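Local structure of Alpha/beta hydrolase fold-3 domain-containing protein (Enterococcus faecalis, 2QRU) at residues Asp250-Thr255 against Thr262-Leu267. The protein is of unknown function but adopts the alpha/beta hydrolase fold and is therefore thought to act as a hydrolase. Residues are numbered along the deposited sequence; the frame is centred on the assembly and turned at random.
Sequences DFLKQT and TLFEQL
F251 and L252, neighbours on a short 3-10 turn, meet L263 and F264, neighbours on the C-terminal helix 258-272, so that each aromatic side chain lies against a leucine. The setting is the alpha/beta hydrolase fold: segment 250-255 belongs to the loop that leaves strand 240-244 at one edge of the sheet, and the helix that follows packs back against the sheet. Segment 250-255 follows directly on H249, which may form a Ser-His-Asp triad with S104 and D221, as in other members of this fold.

The contact across the two segments is entirely apolar, with no hydrogen bond between them. The CE1-CZ end of the F251 ring meets CD2 of L263, with CE1 3.3 Å from that methyl, a tight approach, and the methyl lies oblique to the ring. CG of L263 stands anti to the backbone N (chi1 178°), which sends its branch out from the helix toward this ring. Around the pair, T216 and V244 of the sheet touch both side chains.

In the second pair the roles are exchanged. L252 brings CD2 to the rim of the F264 ring, in its plane, 3.6 Å from CZ and 3.8 Å from CE1.

Polar groups hold the turn itself. K253 N bonds to D250 O (3.0 Å) and Q254 N to F251 O (2.9 Å). The D250 carboxylate forms a salt bridge with R103 and a hydrogen bond with the OH of Y131, which also bonds to L252 N, while the Y131 ring packs edge-to-face with F251. Beside F264, the methyl CG2 of T255 lies oblique to the ring and stops 4.4 Å from ring atom CZ.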
loop_
_atom_site.group_PDB
_atom_site.type_symbol
_atom_site.label_atom_id
_atom_site.label_comp_id
_atom_site.label_asym_id
_atom_site.label_seq_id
_atom_site.Cartn_x
_atom_site.Cartn_y
_atom_site.Cartn_z
ATOM N N ASP A 250 -3.382 -9.060 -7.923
ATOM C CA ASP A 250 -3.882 -8.703 -6.594
ATOM C C ASP A 250 -4.272 -9.932 -5.818
ATOM O O ASP A 250 -5.447 -10.113 -5.471
ATOM C CB ASP A 250 -5.073 -7.728 -6.699
ATOM C CG ASP A 250 -5.438 -7.092 -5.355
ATOM O OD1 ASP A 250 -4.597 -7.003 -4.421
ATOM O OD2 ASP A 250 -6.592 -6.656 -5.227
ATOM N N PHE A 251 -3.303 -10.803 -5.543
ATOM C CA PHE A 251 -3.712 -12.126 -5.030
ATOM C C PHE A 251 -4.226 -12.143 -3.582
ATOM O O PHE A 251 -4.747 -13.183 -3.128
ATOM C CB PHE A 251 -2.657 -13.205 -5.280
ATOM C CG PHE A 251 -1.325 -12.922 -4.623
ATOM C CD1 PHE A 251 -1.190 -13.131 -3.267
ATOM C CD2 PHE A 251 -0.220 -12.477 -5.375
ATOM C CE1 PHE A 251 0.053 -12.898 -2.629
ATOM C CE2 PHE A 251 1.013 -12.272 -4.741
ATOM C CZ PHE A 251 1.139 -12.488 -3.387
ATOM N N LEU A 252 -4.152 -10.994 -2.877
ATOM C CA LEU A 252 -4.862 -10.884 -1.575
ATOM C C LEU A 252 -6.403 -10.996 -1.711
ATOM O O LEU A 252 -7.108 -11.208 -0.712
ATOM C CB LEU A 252 -4.481 -9.615 -0.804
ATOM C CG LEU A 252 -3.055 -9.559 -0.222
ATOM C CD1 LEU A 252 -2.885 -8.189 0.306
ATOM C CD2 LEU A 252 -2.960 -10.552 0.896
ATOM N N LYS A 253 -6.913 -10.886 -2.936
ATOM C CA LYS A 253 -8.346 -11.146 -3.196
ATOM C C LYS A 253 -8.698 -12.625 -3.079
ATOM O O LYS A 253 -9.891 -12.989 -2.930
ATOM C CB LYS A 253 -8.731 -10.653 -4.579
ATOM C CG LYS A 253 -8.728 -9.152 -4.726
ATOM C CD LYS A 253 -9.339 -8.755 -6.046
ATOM C CE LYS A 253 -8.536 -9.316 -7.222
ATOM N NZ LYS A 253 -9.068 -8.815 -8.515
ATOM N N GLN A 254 -7.671 -13.477 -3.150
ATOM C CA GLN A 254 -7.869 -14.946 -3.148
ATOM C C GLN A 254 -7.133 -15.642 -2.017
ATOM O O GLN A 254 -6.284 -16.512 -2.256
ATOM C CB GLN A 254 -7.381 -15.611 -4.442
ATOM C CG GLN A 254 -7.817 -15.041 -5.737
ATOM C CD GLN A 254 -6.927 -15.553 -6.871
ATOM O OE1 GLN A 254 -6.327 -14.767 -7.607
ATOM N NE2 GLN A 254 -6.816 -16.876 -6.987
ATOM N N THR A 255 -7.487 -15.292 -0.786
ATOM C CA THR A 255 -6.771 -15.798 0.390
ATOM C C THR A 255 -6.951 -17.299 0.626
ATOM O O THR A 255 -6.234 -17.898 1.427
ATOM C CB THR A 255 -7.194 -15.053 1.665
ATOM O OG1 THR A 255 -8.608 -15.230 1.862
ATOM C CG2 THR A 255 -6.832 -13.589 1.563
ATOM N N THR A 262 -0.076 -20.987 1.576
ATOM C CA THR A 262 1.338 -21.267 1.841
ATOM C C THR A 262 2.164 -19.995 2.101
ATOM O O THR A 262 2.957 -19.922 3.043
ATOM C CB THR A 262 1.971 -22.089 0.713
ATOM O OG1 THR A 262 1.319 -23.360 0.651
ATOM C CG2 THR A 262 3.457 -22.342 1.007
ATOM N N LEU A 263 1.950 -18.993 1.270
ATOM C CA LEU A 263 2.607 -17.720 1.457
ATOM C C LEU A 263 2.269 -17.129 2.844
ATOM O O LEU A 263 3.166 -16.612 3.533
ATOM C CB LEU A 263 2.175 -16.784 0.341
ATOM C CG LEU A 263 2.750 -15.386 0.446
ATOM C CD1 LEU A 263 4.275 -15.389 0.170
ATOM C CD2 LEU A 263 1.971 -14.609 -0.551
ATOM N N PHE A 264 1.006 -17.227 3.276
ATOM C CA PHE A 264 0.668 -16.698 4.616
ATOM C C PHE A 264 1.395 -17.449 5.744
ATOM O O PHE A 264 1.814 -16.826 6.748
ATOM C CB PHE A 264 -0.833 -16.715 4.840
ATOM C CG PHE A 264 -1.521 -15.498 4.311
ATOM C CD1 PHE A 264 -1.097 -14.881 3.128
ATOM C CD2 PHE A 264 -2.563 -14.937 5.011
ATOM C CE1 PHE A 264 -1.748 -13.753 2.642
ATOM C CE2 PHE A 264 -3.210 -13.784 4.523
ATOM C CZ PHE A 264 -2.813 -13.229 3.331
ATOM N N GLU A 265 1.612 -18.743 5.563
ATOM C CA GLU A 265 2.407 -19.521 6.536
ATOM C C GLU A 265 3.838 -18.964 6.596
ATOM O O GLU A 265 4.407 -18.835 7.678
ATOM C CB GLU A 265 2.442 -21.009 6.182
ATOM C CG GLU A 265 1.092 -21.653 6.243
ATOM C CD GLU A 265 1.097 -23.078 5.712
ATOM O OE1 GLU A 265 2.142 -23.533 5.173
ATOM O OE2 GLU A 265 0.032 -23.732 5.830
ATOM N N GLN A 266 4.399 -18.651 5.430
ATOM C CA GLN A 266 5.752 -18.059 5.323
ATOM C C GLN A 266 5.825 -16.709 6.017
ATOM O O GLN A 266 6.765 -16.441 6.798
ATOM C CB GLN A 266 6.208 -17.955 3.868
ATOM C CG GLN A 266 6.512 -19.332 3.257
ATOM C CD GLN A 266 6.586 -19.315 1.733
ATOM O OE1 GLN A 266 6.193 -18.354 1.070
ATOM N NE2 GLN A 266 7.048 -20.426 1.169
ATOM N N LEU A 267 4.819 -15.886 5.760
ATOM C CA LEU A 267 4.720 -14.557 6.386
ATOM C C LEU A 267 4.572 -14.714 7.901
ATOM O O LEU A 267 5.215 -13.982 8.663
ATOM C CB LEU A 267 3.564 -13.751 5.787
ATOM C CG LEU A 267 3.346 -12.379 6.430
ATOM C CD1 LEU A 267 4.601 -11.487 6.499
ATOM C CD2 LEU A 267 2.197 -11.602 5.758
#